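Local coordinates for protein ketosynthase (PDB 6KXD) that probably catalyses chain elongation in polyketide biosynthesis, condensing an acyl chain with malonyl-ACP to give a 3-oxoacyl-ACP and carbon dioxide, at residues A105-G110 against P159-T164. Residues are numbered along the deposited sequence; the frame is centred on the assembly and turned at random.
Sequences AVITVG and PNVEAT
Ile107 and Val161 meet diagonally on one face of a parallel strand pair, whose backbone ladder runs from Ala105 N to Asn160 O through to Val109 N and Thr164 O. With its CG1 anti to the carbonyl carbon (chi1 -61°) and the chain extended beyond, Ile107 leans back towards the Ala105 end of its own strand while rising from the sheet, and Val161 CG1 lies 3.5 Å from its CD1. Ala105 CB adds a looser contact, 4.1 Å from Val161 CG2, while Ile152 and Ala153 of helix 147-156 cover Ile107. With an alanine here, the arm touching both Val161 methyls would be gone, and a gap would probably open under that helix. On the other face Glu162 runs alongside Val106, its extended chain (chi1 -173°) placing OE1 3.6 Å from Val106 CG2. The buried carboxylate is satisfied by Tyr179 at OE2 and, from the neighbouring subunit, by Asn186 at OE2 and a salt bridge from Arg190 to OE1. The ladder's straightest bond joins Ile107 N to Glu162 O at 2.9 Å (167° at the hydrogen). Helices 116-129, 137-140 and 147-156 connect the strands, a beta-alpha-beta crossover of the layered thiolase fold, with strand 161-166, at the edge of this chain's sheet, facing the dimer partner.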
ATOM      1  N   ALA A 105      16.557  -6.468   3.158  1.00 48.66           N
ATOM      2  CA  ALA A 105      15.462  -6.307   4.096  1.00 43.92           C
ATOM      3  C   ALA A 105      14.250  -5.828   3.333  1.00 41.21           C
ATOM      4  O   ALA A 105      14.359  -5.262   2.216  1.00 44.10           O
ATOM      5  CB  ALA A 105      15.847  -5.310   5.159  1.00 49.00           C
ATOM      6  N   VAL A 106      13.102  -6.054   3.958  1.00 40.67           N
ATOM      7  CA  VAL A 106      11.909  -5.486   3.491  1.00 40.12           C
ATOM      8  C   VAL A 106      11.525  -4.396   4.502  1.00 39.66           C
ATOM      9  O   VAL A 106      11.580  -4.627   5.693  1.00 40.69           O
ATOM     10  CB  VAL A 106      10.819  -6.556   3.295  1.00 43.39           C
ATOM     11  CG1 VAL A 106       9.428  -5.948   3.199  1.00 52.12           C
ATOM     12  CG2 VAL A 106      11.103  -7.406   2.073  1.00 41.74           C
ATOM     13  N   ILE A 107      11.113  -3.232   3.986  1.00 37.31           N
ATOM     14  CA  ILE A 107      10.543  -2.163   4.781  1.00 36.54           C
ATOM     15  C   ILE A 107       9.170  -1.883   4.196  1.00 36.13           C
ATOM     16  O   ILE A 107       9.078  -1.482   3.073  1.00 37.56           O
ATOM     17  CB  ILE A 107      11.415  -0.906   4.741  1.00 39.18           C
ATOM     18  CG1 ILE A 107      12.808  -1.163   5.310  1.00 41.66           C
ATOM     19  CG2 ILE A 107      10.703   0.249   5.435  1.00 41.63           C
ATOM     20  CD1 ILE A 107      13.719   0.038   5.188  1.00 42.32           C
ATOM     21  N   THR A 108       8.142  -2.147   4.970  1.00 38.26           N
ATOM     22  CA  THR A 108       6.792  -2.047   4.459  1.00 35.93           C
ATOM     23  C   THR A 108       5.979  -1.321   5.523  1.00 37.45           C
ATOM     24  O   THR A 108       5.904  -1.780   6.671  1.00 40.11           O
ATOM     25  CB  THR A 108       6.308  -3.420   3.994  1.00 46.41           C
ATOM     26  OG1 THR A 108       4.946  -3.311   3.582  1.00 55.23           O
ATOM     27  CG2 THR A 108       6.453  -4.463   5.066  1.00 50.95           C
ATOM     28  N   VAL A 109       5.541  -0.124   5.119  1.00 38.26           N
ATOM     29  CA  VAL A 109       4.829   0.807   5.914  1.00 37.25           C
ATOM     30  C   VAL A 109       3.439   0.943   5.310  1.00 36.05           C
ATOM     31  O   VAL A 109       3.288   1.284   4.161  1.00 37.18           O
ATOM     32  CB  VAL A 109       5.502   2.182   5.976  1.00 42.82           C
ATOM     33  CG1 VAL A 109       4.676   3.119   6.830  1.00 47.55           C
ATOM     34  CG2 VAL A 109       6.918   2.083   6.522  1.00 48.42           C
ATOM     35  N   GLY A 110       2.445   0.736   6.150  1.00 36.83           N
ATOM     36  CA  GLY A 110       1.072   0.933   5.771  1.00 38.94           C
ATOM     37  C   GLY A 110       0.672   2.376   5.955  1.00 38.39           C
ATOM     38  O   GLY A 110       1.180   3.045   6.835  1.00 39.40           O
ATOM     39  N   PRO A 159      20.373   0.470   1.755  1.00 43.96           N
ATOM     40  CA  PRO A 159      20.077   0.564   0.328  1.00 44.24           C
ATOM     41  C   PRO A 159      19.435  -0.715  -0.214  1.00 43.11           C
ATOM     42  O   PRO A 159      18.703  -0.645  -1.211  1.00 44.16           O
ATOM     43  CB  PRO A 159      21.438   0.820  -0.326  1.00 50.68           C
ATOM     44  CG  PRO A 159      22.430   0.199   0.646  1.00 48.96           C
ATOM     45  CD  PRO A 159      21.824   0.352   2.026  1.00 48.06           C
ATOM     46  N   ASN A 160      19.710  -1.839   0.453  1.00 40.71           N
ATOM     47  CA  ASN A 160      19.353  -3.160  -0.021  1.00 42.17           C
ATOM     48  C   ASN A 160      17.988  -3.548   0.548  1.00 41.24           C
ATOM     49  O   ASN A 160      17.855  -4.506   1.271  1.00 48.60           O
ATOM     50  CB  ASN A 160      20.418  -4.220   0.295  1.00 50.79           C
ATOM     51  CG  ASN A 160      20.205  -5.470  -0.540  1.00 61.00           C
ATOM     52  OD1 ASN A 160      19.451  -5.437  -1.525  1.00 60.19           O
ATOM     53  ND2 ASN A 160      20.830  -6.578  -0.153  1.00 63.96           N
ATOM     54  N   VAL A 161      16.989  -2.730   0.209  1.00 40.78           N
ATOM     55  CA  VAL A 161      15.693  -2.781   0.777  1.00 41.68           C
ATOM     56  C   VAL A 161      14.680  -2.789  -0.361  1.00 42.92           C
ATOM     57  O   VAL A 161      14.825  -2.031  -1.320  1.00 45.67           O
ATOM     58  CB  VAL A 161      15.545  -1.534   1.669  1.00 46.24           C
ATOM     59  CG1 VAL A 161      14.111  -1.084   1.854  1.00 51.77           C
ATOM     60  CG2 VAL A 161      16.244  -1.804   2.991  1.00 48.05           C
ATOM     61  N   GLU A 162      13.644  -3.609  -0.179  1.00 41.13           N
ATOM     62  CA  GLU A 162      12.371  -3.440  -0.847  1.00 40.38           C
ATOM     63  C   GLU A 162      11.488  -2.567   0.054  1.00 39.93           C
ATOM     64  O   GLU A 162      11.005  -3.015   1.070  1.00 39.11           O
ATOM     65  CB  GLU A 162      11.753  -4.806  -1.063  1.00 42.79           C
ATOM     66  CG  GLU A 162      10.485  -4.802  -1.891  1.00 43.86           C
ATOM     67  CD  GLU A 162       9.870  -6.190  -1.913  1.00 47.20           C
ATOM     68  OE1 GLU A 162      10.540  -7.135  -1.437  1.00 49.64           O
ATOM     69  OE2 GLU A 162       8.732  -6.328  -2.369  1.00 55.22           O
ATOM     70  N   ALA A 163      11.302  -1.338  -0.365  1.00 38.97           N
ATOM     71  CA  ALA A 163      10.512  -0.326   0.380  1.00 39.65           C
ATOM     72  C   ALA A 163       9.140  -0.193  -0.264  1.00 37.06           C
ATOM     73  O   ALA A 163       9.005   0.402  -1.289  1.00 42.25           O
ATOM     74  CB  ALA A 163      11.221   1.001   0.370  1.00 41.70           C
ATOM     75  N   THR A 164       8.156  -0.830   0.366  1.00 35.60           N
ATOM     76  CA  THR A 164       6.849  -0.923  -0.152  1.00 35.86           C
ATOM     77  C   THR A 164       5.898  -0.255   0.831  1.00 38.05           C
ATOM     78  O   THR A 164       5.740  -0.695   1.983  1.00 42.25           O
ATOM     79  CB  THR A 164       6.425  -2.388  -0.324  1.00 39.67           C
ATOM     80  OG1 THR A 164       7.371  -3.014  -1.181  1.00 44.64           O
ATOM     81  CG2 THR A 164       5.066  -2.500  -0.965  1.00 44.22           C
TER